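PDB 7A9J: Cfl from Pectobacterium brasiliense, which is a coronafacic acid ligase of the ATP-dependent AMP-binding enzyme family, probably activating carboxylic acids such as the bound indenone acid by adenylation. Local coordinates for residues A[466-472]-A[498-504]; A[454-458]-A[515-521]; A[143-149]-A[159-163]. The protein carries 1 engineered substitution. One frame throughout, in Å; residues are numbered along the deposited sequence.

Contact 1: A[466-472]-A[498-504]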
loop_
_atom_site.group_PDB
_atom_site.type_symbol
_atom_site.label_atom_id
_atom_site.label_comp_id
_atom_site.label_asym_id
_atom_site.label_seq_id
_atom_site.Cartn_x
_atom_site.Cartn_y
_atom_site.Cartn_z
ATOM N N ARG A 466 -22.308 -16.632 -20.334
ATOM C CA ARG A 466 -22.709 -15.562 -21.237
ATOM C C ARG A 466 -22.215 -14.252 -20.647
ATOM O O ARG A 466 -22.357 -14.038 -19.439
ATOM C CB ARG A 466 -24.229 -15.558 -21.381
ATOM C CG ARG A 466 -24.811 -14.478 -22.240
ATOM C CD ARG A 466 -26.303 -14.794 -22.532
ATOM N NE ARG A 466 -27.065 -14.949 -21.299
ATOM C CZ ARG A 466 -27.835 -14.017 -20.751
ATOM N NH1 ARG A 466 -27.965 -12.825 -21.330
ATOM N NH2 ARG A 466 -28.485 -14.297 -19.621
ATOM N N ILE A 467 -21.650 -13.386 -21.495
ATOM C CA ILE A 467 -21.035 -12.149 -21.000
ATOM C C ILE A 467 -22.063 -11.043 -20.892
ATOM O O ILE A 467 -22.777 -10.742 -21.854
ATOM C CB ILE A 467 -19.876 -11.723 -21.916
ATOM C CG1 ILE A 467 -18.803 -12.813 -21.876
ATOM C CG2 ILE A 467 -19.303 -10.326 -21.488
ATOM C CD1 ILE A 467 -17.657 -12.532 -22.842
ATOM N N ILE A 468 -22.126 -10.422 -19.716
ATOM C CA ILE A 468 -23.016 -9.296 -19.461
ATOM C C ILE A 468 -22.160 -8.052 -19.244
ATOM O O ILE A 468 -21.142 -8.108 -18.534
ATOM C CB ILE A 468 -23.878 -9.574 -18.214
ATOM C CG1 ILE A 468 -24.490 -10.990 -18.274
ATOM C CG2 ILE A 468 -24.873 -8.425 -17.991
ATOM C CD1 ILE A 468 -25.416 -11.285 -19.477
ATOM N N ALA A 469 -22.581 -6.924 -19.801
ATOM C CA ALA A 469 -21.898 -5.660 -19.511
ATOM C C ALA A 469 -22.849 -4.739 -18.766
ATOM O O ALA A 469 -23.928 -4.404 -19.279
ATOM C CB ALA A 469 -21.419 -4.980 -20.801
ATOM N N LEU A 470 -22.446 -4.315 -17.578
ATOM C CA LEU A 470 -23.113 -3.209 -16.911
ATOM C C LEU A 470 -22.529 -1.902 -17.432
ATOM O O LEU A 470 -21.314 -1.698 -17.379
ATOM C CB LEU A 470 -22.942 -3.373 -15.401
ATOM C CG LEU A 470 -23.856 -2.744 -14.359
ATOM C CD1 LEU A 470 -25.297 -2.919 -14.778
ATOM C CD2 LEU A 470 -23.604 -3.476 -13.034
ATOM N N ILE A 471 -23.380 -1.034 -17.972
ATOM C CA ILE A 471 -22.957 0.194 -18.651
ATOM C C ILE A 471 -23.532 1.387 -17.898
ATOM O O ILE A 471 -24.758 1.504 -17.764
ATOM C CB ILE A 471 -23.441 0.238 -20.111
ATOM C CG1 ILE A 471 -22.956 -0.975 -20.908
ATOM C CG2 ILE A 471 -23.030 1.569 -20.778
ATOM C CD1 ILE A 471 -21.487 -0.985 -21.158
ATOM N N GLN A 472 -22.665 2.304 -17.467
ATOM C CA GLN A 472 -23.124 3.535 -16.825
ATOM C C GLN A 472 -22.939 4.688 -17.790
ATOM O O GLN A 472 -21.792 5.088 -18.049
ATOM C CB GLN A 472 -22.372 3.802 -15.520
ATOM C CG GLN A 472 -22.709 5.143 -14.866
ATOM C CD GLN A 472 -21.957 5.345 -13.560
ATOM O OE1 GLN A 472 -21.994 4.492 -12.658
ATOM N NE2 GLN A 472 -21.261 6.469 -13.456
ATOM N N PRO A 498 -19.817 -8.605 -25.193
ATOM C CA PRO A 498 -20.958 -8.889 -24.319
ATOM C C PRO A 498 -22.121 -9.400 -25.149
ATOM O O PRO A 498 -22.309 -9.001 -26.301
ATOM C CB PRO A 498 -21.265 -7.527 -23.674
ATOM C CG PRO A 498 -19.925 -6.783 -23.697
ATOM C CD PRO A 498 -19.240 -7.256 -24.975
ATOM N N SER A 499 -22.844 -10.348 -24.582
ATOM C CA SER A 499 -24.119 -10.756 -25.155
ATOM C C SER A 499 -25.274 -9.838 -24.775
ATOM O O SER A 499 -26.350 -9.925 -25.388
ATOM C CB SER A 499 -24.432 -12.174 -24.697
ATOM O OG SER A 499 -23.572 -13.103 -25.323
ATOM N N GLU A 500 -25.085 -8.948 -23.812
ATOM C CA GLU A 500 -26.180 -8.193 -23.236
ATOM C C GLU A 500 -25.631 -6.969 -22.528
ATOM O O GLU A 500 -24.543 -7.010 -21.963
ATOM C CB GLU A 500 -26.930 -9.065 -22.257
ATOM C CG GLU A 500 -28.095 -8.446 -21.591
ATOM C CD GLU A 500 -28.847 -9.515 -20.824
ATOM O OE1 GLU A 500 -29.323 -10.482 -21.459
ATOM O OE2 GLU A 500 -28.900 -9.425 -19.591
ATOM N N TYR A 501 -26.402 -5.891 -22.566
ATOM C CA TYR A 501 -26.047 -4.611 -21.965
ATOM C C TYR A 501 -27.105 -4.251 -20.928
ATOM O O TYR A 501 -28.307 -4.298 -21.223
ATOM C CB TYR A 501 -25.955 -3.537 -23.073
ATOM C CG TYR A 501 -24.849 -3.834 -24.043
ATOM C CD1 TYR A 501 -23.530 -3.734 -23.632
ATOM C CD2 TYR A 501 -25.098 -4.234 -25.347
ATOM C CE1 TYR A 501 -22.488 -4.000 -24.471
ATOM C CE2 TYR A 501 -24.031 -4.499 -26.228
ATOM C CZ TYR A 501 -22.726 -4.385 -25.756
ATOM O OH TYR A 501 -21.625 -4.650 -26.533
ATOM N N ILE A 502 -26.668 -3.927 -19.713
ATOM C CA ILE A 502 -27.557 -3.450 -18.663
ATOM C C ILE A 502 -27.188 -2.000 -18.386
ATOM O O ILE A 502 -26.108 -1.716 -17.860
ATOM C CB ILE A 502 -27.458 -4.309 -17.397
ATOM C CG1 ILE A 502 -27.855 -5.761 -17.712
ATOM C CG2 ILE A 502 -28.409 -3.775 -16.307
ATOM C CD1 ILE A 502 -27.736 -6.726 -16.537
ATOM N N PHE A 503 -28.059 -1.074 -18.762
ATOM C CA PHE A 503 -27.799 0.341 -18.536
ATOM C C PHE A 503 -28.303 0.702 -17.150
ATOM O O PHE A 503 -29.484 0.501 -16.842
ATOM C CB PHE A 503 -28.472 1.223 -19.591
ATOM C CG PHE A 503 -27.938 1.021 -20.973
ATOM C CD1 PHE A 503 -28.379 -0.045 -21.749
ATOM C CD2 PHE A 503 -26.991 1.878 -21.497
ATOM C CE1 PHE A 503 -27.882 -0.248 -23.025
ATOM C CE2 PHE A 503 -26.498 1.690 -22.775
ATOM C CZ PHE A 503 -26.946 0.622 -23.541
ATOM N N ILE A 504 -27.419 1.253 -16.327
ATOM C CA ILE A 504 -27.759 1.713 -14.989
ATOM C C ILE A 504 -26.921 2.958 -14.723
ATOM O O ILE A 504 -25.730 2.986 -15.049
ATOM C CB ILE A 504 -27.517 0.604 -13.941
ATOM C CG1 ILE A 504 -28.185 0.951 -12.617
ATOM C CG2 ILE A 504 -26.044 0.344 -13.736
ATOM C CD1 ILE A 504 -28.098 -0.159 -11.596
HETATM O O HOH W 1 -21.317 -14.215 -24.253
#

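Contact 2: A[454-458]-A[515-521]. With PO4 (phosphate ion), chain D.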
loop_
_atom_site.group_PDB
_atom_site.type_symbol
_atom_site.label_atom_id
_atom_site.label_comp_id
_atom_site.label_asym_id
_atom_site.label_seq_id
_atom_site.Cartn_x
_atom_site.Cartn_y
_atom_site.Cartn_z
ATOM N N VAL A 454 -18.898 -2.433 -15.801
ATOM C CA VAL A 454 -18.392 -3.646 -15.171
ATOM C C VAL A 454 -18.868 -4.823 -16.030
ATOM O O VAL A 454 -20.051 -4.881 -16.404
ATOM C CB VAL A 454 -18.900 -3.816 -13.723
ATOM C CG1 VAL A 454 -18.412 -5.129 -13.144
ATOM C CG2 VAL A 454 -18.409 -2.679 -12.808
ATOM N N VAL A 455 -17.953 -5.754 -16.349
ATOM C CA VAL A 455 -18.265 -6.914 -17.197
ATOM C C VAL A 455 -18.153 -8.182 -16.355
ATOM O O VAL A 455 -17.231 -8.320 -15.553
ATOM C CB VAL A 455 -17.337 -6.967 -18.432
ATOM C CG1 VAL A 455 -17.495 -8.289 -19.218
ATOM C CG2 VAL A 455 -17.576 -5.777 -19.341
ATOM N N PHE A 456 -19.116 -9.102 -16.506
ATOM C CA PHE A 456 -19.098 -10.350 -15.757
ATOM C C PHE A 456 -19.859 -11.391 -16.579
ATOM O O PHE A 456 -20.402 -11.092 -17.643
ATOM C CB PHE A 456 -19.768 -10.232 -14.384
ATOM C CG PHE A 456 -21.214 -9.691 -14.428
ATOM C CD1 PHE A 456 -21.451 -8.328 -14.394
ATOM C CD2 PHE A 456 -22.342 -10.567 -14.467
ATOM C CE1 PHE A 456 -22.733 -7.816 -14.433
ATOM C CE2 PHE A 456 -23.668 -10.037 -14.468
ATOM C CZ PHE A 456 -23.855 -8.681 -14.463
ATOM N N SER A 457 -19.866 -12.616 -16.103
ATOM C CA SER A 457 -20.654 -13.606 -16.818
ATOM C C SER A 457 -21.706 -14.224 -15.913
ATOM O O SER A 457 -21.627 -14.146 -14.683
ATOM C CB SER A 457 -19.760 -14.721 -17.425
ATOM O OG SER A 457 -19.225 -15.539 -16.382
ATOM N N VAL A 458 -22.685 -14.841 -16.570
ATOM C CA VAL A 458 -23.719 -15.619 -15.899
ATOM C C VAL A 458 -23.733 -16.994 -16.528
ATOM O O VAL A 458 -23.301 -17.182 -17.679
ATOM C CB VAL A 458 -25.110 -14.934 -15.972
ATOM C CG1 VAL A 458 -24.989 -13.594 -15.161
ATOM C CG2 VAL A 458 -25.542 -14.643 -17.385
ATOM N N ILE A 515 -15.176 -4.297 -6.877
ATOM C CA ILE A 515 -16.632 -4.204 -6.830
ATOM C C ILE A 515 -17.245 -5.614 -6.821
ATOM O O ILE A 515 -18.444 -5.775 -6.591
ATOM C CB ILE A 515 -17.166 -3.343 -8.007
ATOM C CG1 ILE A 515 -16.451 -1.992 -8.051
ATOM C CG2 ILE A 515 -18.656 -3.091 -7.882
ATOM C CD1 ILE A 515 -17.062 -1.010 -9.033
ATOM N N SER A 516 -16.399 -6.623 -7.059
ATOM C CA SER A 516 -16.768 -8.041 -7.052
ATOM C C SER A 516 -17.627 -8.429 -8.246
ATOM O O SER A 516 -18.858 -8.331 -8.199
ATOM C CB SER A 516 -17.524 -8.448 -5.792
ATOM O OG SER A 516 -17.738 -9.858 -5.823
ATOM N N ARG A 517 -16.997 -8.894 -9.314
ATOM C CA ARG A 517 -17.811 -9.325 -10.437
ATOM C C ARG A 517 -18.629 -10.557 -10.069
ATOM O O ARG A 517 -19.717 -10.760 -10.629
ATOM C CB ARG A 517 -16.878 -9.511 -11.637
ATOM C CG ARG A 517 -16.200 -8.204 -12.025
ATOM C CD ARG A 517 -15.162 -8.421 -13.131
ATOM N NE ARG A 517 -14.504 -7.200 -13.539
ATOM C CZ ARG A 517 -13.521 -6.633 -12.833
ATOM N NH1 ARG A 517 -13.105 -7.216 -11.720
ATOM N NH2 ARG A 517 -12.933 -5.511 -13.243
ATOM N N ARG A 518 -18.159 -11.326 -9.082
ATOM C CA ARG A 518 -18.881 -12.494 -8.585
ATOM C C ARG A 518 -20.208 -12.104 -7.940
ATOM O O ARG A 518 -21.248 -12.736 -8.185
ATOM C CB ARG A 518 -18.011 -13.249 -7.573
ATOM C CG ARG A 518 -18.626 -14.556 -7.168
ATOM C CD ARG A 518 -18.221 -15.080 -5.800
ATOM N NE ARG A 518 -19.120 -16.190 -5.481
ATOM C CZ ARG A 518 -19.963 -16.222 -4.451
ATOM N NH1 ARG A 518 -19.996 -15.214 -3.582
ATOM N NH2 ARG A 518 -20.756 -17.282 -4.284
ATOM N N LYS A 519 -20.188 -11.107 -7.064
ATOM C CA LYS A 519 -21.440 -10.701 -6.444
ATOM C C LYS A 519 -22.378 -10.042 -7.452
ATOM O O LYS A 519 -23.602 -10.220 -7.368
ATOM C CB LYS A 519 -21.151 -9.786 -5.258
ATOM C CG LYS A 519 -20.400 -10.543 -4.147
ATOM C CD LYS A 519 -19.938 -9.640 -3.006
ATOM C CE LYS A 519 -18.564 -10.078 -2.478
ATOM N NZ LYS A 519 -17.955 -9.054 -1.588
ATOM N N LEU A 520 -21.839 -9.314 -8.430
ATOM C CA LEU A 520 -22.717 -8.763 -9.455
ATOM C C LEU A 520 -23.366 -9.861 -10.278
ATOM O O LEU A 520 -24.564 -9.776 -10.578
ATOM C CB LEU A 520 -21.956 -7.793 -10.340
ATOM C CG LEU A 520 -21.728 -6.463 -9.647
ATOM C CD1 LEU A 520 -20.721 -5.608 -10.410
ATOM C CD2 LEU A 520 -23.056 -5.734 -9.487
ATOM N N SER A 521 -22.604 -10.908 -10.652
ATOM C CA SER A 521 -23.200 -12.037 -11.357
ATOM C C SER A 521 -24.337 -12.619 -10.547
ATOM O O SER A 521 -25.364 -13.050 -11.102
ATOM C CB SER A 521 -22.165 -13.138 -11.633
ATOM O OG SER A 521 -22.783 -14.243 -12.328
HETATM P P PO4 D . -14.768 -11.835 -4.789
HETATM O O1 PO4 D . -14.821 -13.288 -5.197
HETATM O O2 PO4 D . -15.722 -11.615 -3.635
HETATM O O3 PO4 D . -13.353 -11.512 -4.366
HETATM O O4 PO4 D . -15.173 -10.964 -5.961
#

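Contact 3: A[143-149]-A[159-163]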
loop_
_atom_site.group_PDB
_atom_site.type_symbol
_atom_site.label_atom_id
_atom_site.label_comp_id
_atom_site.label_asym_id
_atom_site.label_seq_id
_atom_site.Cartn_x
_atom_site.Cartn_y
_atom_site.Cartn_z
ATOM N N LEU A 143 4.047 -8.332 28.775
ATOM C CA LEU A 143 4.539 -6.952 28.593
ATOM C C LEU A 143 5.246 -6.474 29.855
ATOM O O LEU A 143 4.604 -6.187 30.866
ATOM C CB LEU A 143 3.399 -6.005 28.244
ATOM C CG LEU A 143 2.810 -6.261 26.844
ATOM C CD1 LEU A 143 1.693 -5.255 26.592
ATOM C CD2 LEU A 143 3.842 -6.199 25.690
ATOM N N GLU A 144 6.566 -6.355 29.794
ATOM C CA GLU A 144 7.311 -5.830 30.944
ATOM C C GLU A 144 7.353 -4.296 30.992
ATOM O O GLU A 144 7.553 -3.718 32.080
ATOM C CB GLU A 144 8.747 -6.355 30.921
ATOM C CG GLU A 144 8.895 -7.862 30.910
ATOM C CD GLU A 144 10.280 -8.305 30.399
ATOM O OE1 GLU A 144 11.295 -7.608 30.678
ATOM O OE2 GLU A 144 10.344 -9.346 29.704
ATOM N N LYS A 145 7.251 -3.642 29.838
ATOM C CA LYS A 145 7.202 -2.197 29.704
ATOM C C LYS A 145 6.132 -1.821 28.696
ATOM O O LYS A 145 6.091 -2.368 27.591
ATOM C CB LYS A 145 8.538 -1.636 29.202
ATOM C CG LYS A 145 9.714 -2.030 30.099
ATOM C CD LYS A 145 9.662 -1.284 31.369
ATOM C CE LYS A 145 10.641 -1.919 32.403
ATOM N NZ LYS A 145 10.799 -1.113 33.635
ATOM N N ILE A 146 5.326 -0.844 29.071
ATOM C CA ILE A 146 4.309 -0.229 28.227
ATOM C C ILE A 146 4.592 1.273 28.295
ATOM O O ILE A 146 4.367 1.876 29.335
ATOM C CB ILE A 146 2.894 -0.529 28.772
ATOM C CG1 ILE A 146 2.658 -2.041 28.829
ATOM C CG2 ILE A 146 1.806 0.220 27.972
ATOM C CD1 ILE A 146 1.403 -2.434 29.600
ATOM N N TRP A 147 4.995 1.885 27.188
ATOM C CA TRP A 147 5.192 3.327 27.128
ATOM C C TRP A 147 4.122 3.959 26.245
ATOM O O TRP A 147 3.798 3.420 25.168
ATOM C CB TRP A 147 6.566 3.675 26.549
ATOM C CG TRP A 147 7.796 3.301 27.380
ATOM C CD1 TRP A 147 8.367 4.036 28.392
ATOM C CD2 TRP A 147 8.641 2.151 27.198
ATOM N NE1 TRP A 147 9.497 3.394 28.878
ATOM C CE2 TRP A 147 9.698 2.253 28.147
ATOM C CE3 TRP A 147 8.607 1.052 26.338
ATOM C CZ2 TRP A 147 10.682 1.284 28.270
ATOM C CZ3 TRP A 147 9.590 0.101 26.431
ATOM C CH2 TRP A 147 10.642 0.237 27.396
ATOM N N VAL A 148 3.577 5.087 26.694
ATOM C CA VAL A 148 2.422 5.737 26.059
ATOM C C VAL A 148 2.735 7.227 25.952
ATOM O O VAL A 148 3.011 7.889 26.973
ATOM C CB VAL A 148 1.137 5.543 26.866
ATOM C CG1 VAL A 148 -0.055 6.276 26.204
ATOM C CG2 VAL A 148 0.879 4.080 27.117
ATOM N N ILE A 149 2.679 7.752 24.736
ATOM C CA ILE A 149 2.808 9.193 24.550
ATOM C C ILE A 149 1.581 9.862 25.128
ATOM O O ILE A 149 0.439 9.470 24.827
ATOM C CB ILE A 149 2.953 9.513 23.052
ATOM C CG1 ILE A 149 4.176 8.805 22.481
ATOM C CG2 ILE A 149 3.009 11.038 22.855
ATOM C CD1 ILE A 149 4.332 8.987 20.931
ATOM N N ASN A 159 3.557 -1.562 35.105
ATOM C CA ASN A 159 4.489 -1.529 33.998
ATOM C C ASN A 159 4.141 -0.473 32.960
ATOM O O ASN A 159 4.734 -0.466 31.890
ATOM C CB ASN A 159 4.587 -2.891 33.331
ATOM C CG ASN A 159 5.176 -3.910 34.247
ATOM O OD1 ASN A 159 6.059 -3.589 35.048
ATOM N ND2 ASN A 159 4.687 -5.145 34.157
ATOM N N THR A 160 3.230 0.438 33.271
ATOM C CA THR A 160 2.836 1.464 32.307
ATOM C C THR A 160 3.549 2.766 32.622
ATOM O O THR A 160 3.490 3.237 33.763
ATOM C CB THR A 160 1.328 1.639 32.358
ATOM O OG1 THR A 160 0.770 0.359 32.060
ATOM C CG2 THR A 160 0.851 2.631 31.305
ATOM N N HIS A 161 4.236 3.310 31.602
ATOM C CA HIS A 161 5.142 4.443 31.731
ATOM C C HIS A 161 4.777 5.518 30.719
ATOM O O HIS A 161 4.217 5.241 29.654
ATOM C CB HIS A 161 6.603 4.003 31.514
ATOM C CG HIS A 161 7.072 3.023 32.536
ATOM N ND1 HIS A 161 7.649 3.405 33.735
ATOM C CD2 HIS A 161 7.014 1.670 32.555
ATOM C CE1 HIS A 161 7.930 2.323 34.444
ATOM N NE2 HIS A 161 7.579 1.256 33.738
ATOM N N ASN A 162 5.106 6.754 31.055
ATOM C CA ASN A 162 4.978 7.821 30.072
ATOM C C ASN A 162 6.134 7.741 29.082
ATOM O O ASN A 162 7.275 7.434 29.462
ATOM C CB ASN A 162 4.992 9.172 30.802
ATOM C CG ASN A 162 4.623 10.335 29.904
ATOM O OD1 ASN A 162 5.356 10.670 28.964
ATOM N ND2 ASN A 162 3.475 10.966 30.192
ATOM N N TRP A 163 5.844 8.076 27.819
ATOM C CA TRP A 163 6.855 8.112 26.764
ATOM C C TRP A 163 8.073 8.951 27.169
ATOM O O TRP A 163 9.211 8.620 26.807
ATOM C CB TRP A 163 6.256 8.711 25.494
ATOM C CG TRP A 163 7.246 9.136 24.474
ATOM C CD1 TRP A 163 7.726 10.415 24.245
ATOM C CD2 TRP A 163 7.895 8.288 23.541
ATOM N NE1 TRP A 163 8.619 10.389 23.219
ATOM C CE2 TRP A 163 8.776 9.098 22.783
ATOM C CE3 TRP A 163 7.822 6.921 23.270
ATOM C CZ2 TRP A 163 9.561 8.586 21.765
ATOM C CZ3 TRP A 163 8.580 6.404 22.203
ATOM C CH2 TRP A 163 9.465 7.236 21.494
HETATM O O HOH W 2 8.218 -1.806 34.474
#

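Contact 1: A[466-472]-A[498-504]
Arg466 and Glu500 meet across the two parallel strands of a beta-alpha-beta unit in the C-terminal domain, whose crossover is helix 481-491. NH1 of Arg466 reaches OE1 of Glu500 at 2.7 Å in a salt bridge. The carboxylate oxygen lies close to the guanidinium plane, but the nitrogen approaches it from well above the carboxylate plane, and the two planes stand 57° apart. The arginine chain runs out anti to the backbone N and then bends at chi3 (57°), which turns the guanidinium back toward the glutamate. CD1 of Ile468 lies over one guanidinium face, offset toward its rim. Tyr524 OH bonds to both Glu500 OE2 and Arg466 NH2, and Thr536 OG1 is hydrogen-bonded to Glu500 OE1, so the buried carboxylate has several partners.

Further along, side chains alternate between the sheet faces. Ile468 and Ile502 share the face of Glu500, CG2 of the former meeting CD1 of the latter at 3.6 Å, and Leu470 pushes CD1 between Ile502 and Ile504. On the other face Ala469 CB touches Pro498 CG and, obliquely, the Tyr501 ring, while Ile471 lies alongside Phe503, pointing the same way. From Ala469 onward the ladder is regular: Ile502 N bonds to Ala469 O (2.8 Å, 172°) and Ile471 N to Ile502 O (2.8 Å). At the start, a water accepts from Ile467 N (2.9 Å) and lies 2.7 Å from Ser499 OG.

Contact 2: A[454-458]-A[515-521]
Strand 454-458 and helix 517-521 cross at -57° with their axes 7.8 Å apart at the closest, and the helix points Arg517 and Leu520 at the strand, while Ser521 reaches it with its hydroxyl. The Phe456 ring lies against the helix: Leu520 CB and Ser521 N sit over one face, and CD2 of Phe456 comes within 3.5 Å of Ser521 CA. The phenylalanine chi1 of 55° sets CG between the backbone N and the carbonyl carbon, placing the ring beneath this turn of helix. Val454 crosses Leu520 at about a right angle, CG1 to CD1 at 3.6 Å. The arrangement is a helix laid on the edge strand of the four-stranded mixed sheet in the C-terminal domain, and Leu527 of helix 524-530 touches both Phe456 and Leu520.

Ser521 OG donates to Ser457 O at 2.6 Å, in the carbonyl plane. Arg517, extended from CG to NE, passes Val455 O with CD at 3.2 Å; its NH2 continues to a salt bridge with Glu441, whose other carboxylate oxygen takes Val455 N. Ser516 is the N-cap: its OG accepts from Lys519 N at 3.0 Å and donates to phosphate O4 at 2.8 Å, the ion probably coming from the crystallisation liquor.

Contact 3: A[143-149]-A[159-163]
CB of His161 comes within 3.6 Å of CD1 of Trp147, and the imidazole and five-membered ring meet obliquely, planes 40° and centroids 5.6 Å apart. Asn162 O lies at the indole edge, near its plane, and Lys145 CB covers part of one face. Ile149 lies alongside Trp163, CG1 of Ile149 over one face of that indole, 3.7 Å from CG of Trp163. On the face opposite Trp147 and His161, Ile146 CD1 meets Thr160 OG1 at 3.8 Å. A water bridges the segments: it accepts from Lys145 NZ (2.8 Å), probably donates to Asn159 OD1 and lies in the imidazole plane at the NE2 edge.

The Ile146–Thr160 and Trp147–His161 pairings follow the parallel register, with His161 N bonded to Ile146 O at 2.7 Å and Val148 N to His161 O. These bonds join strand 160-162, outermost in a five-stranded parallel sheet of the AMP-binding region, to its neighbour 145-148. Past the strand, Trp163 N bonds to Val148 O (3.0 Å) from well above the carbonyl plane.

In the second shell Glu165 is bonded to both His161 ND1 and Asn162 N, and Glu138 to Thr160 OG1; Asn162 OD1 accepts from Glu164 N as the N-cap of helix 163-166.

Contacts 1 and 2 belong to the same sheet of the C-terminal domain: strands 450-460 and 464-473 are neighbours in it, and backbone atoms Leu470 N and Val454 O lie 2.7 Å apart, a probable hydrogen bond. Their centres lie 10 Å apart. Contact 3 sits on the opposite side of the chain's centre, its own centre about 58 Å from that of contact 1, in another sheet. Contact 1 is the most buried, pairing two interior strands, with a salt bridge at one end in which Glu500 is buried and Arg466 partly exposed. Contacts 2 and 3 are partly buried. Contact 2 relies on side chains; contacts 1 and 3 are parallel ladders, aliphatic in the first, aromatic with a Lys–His–Asn water site in the other.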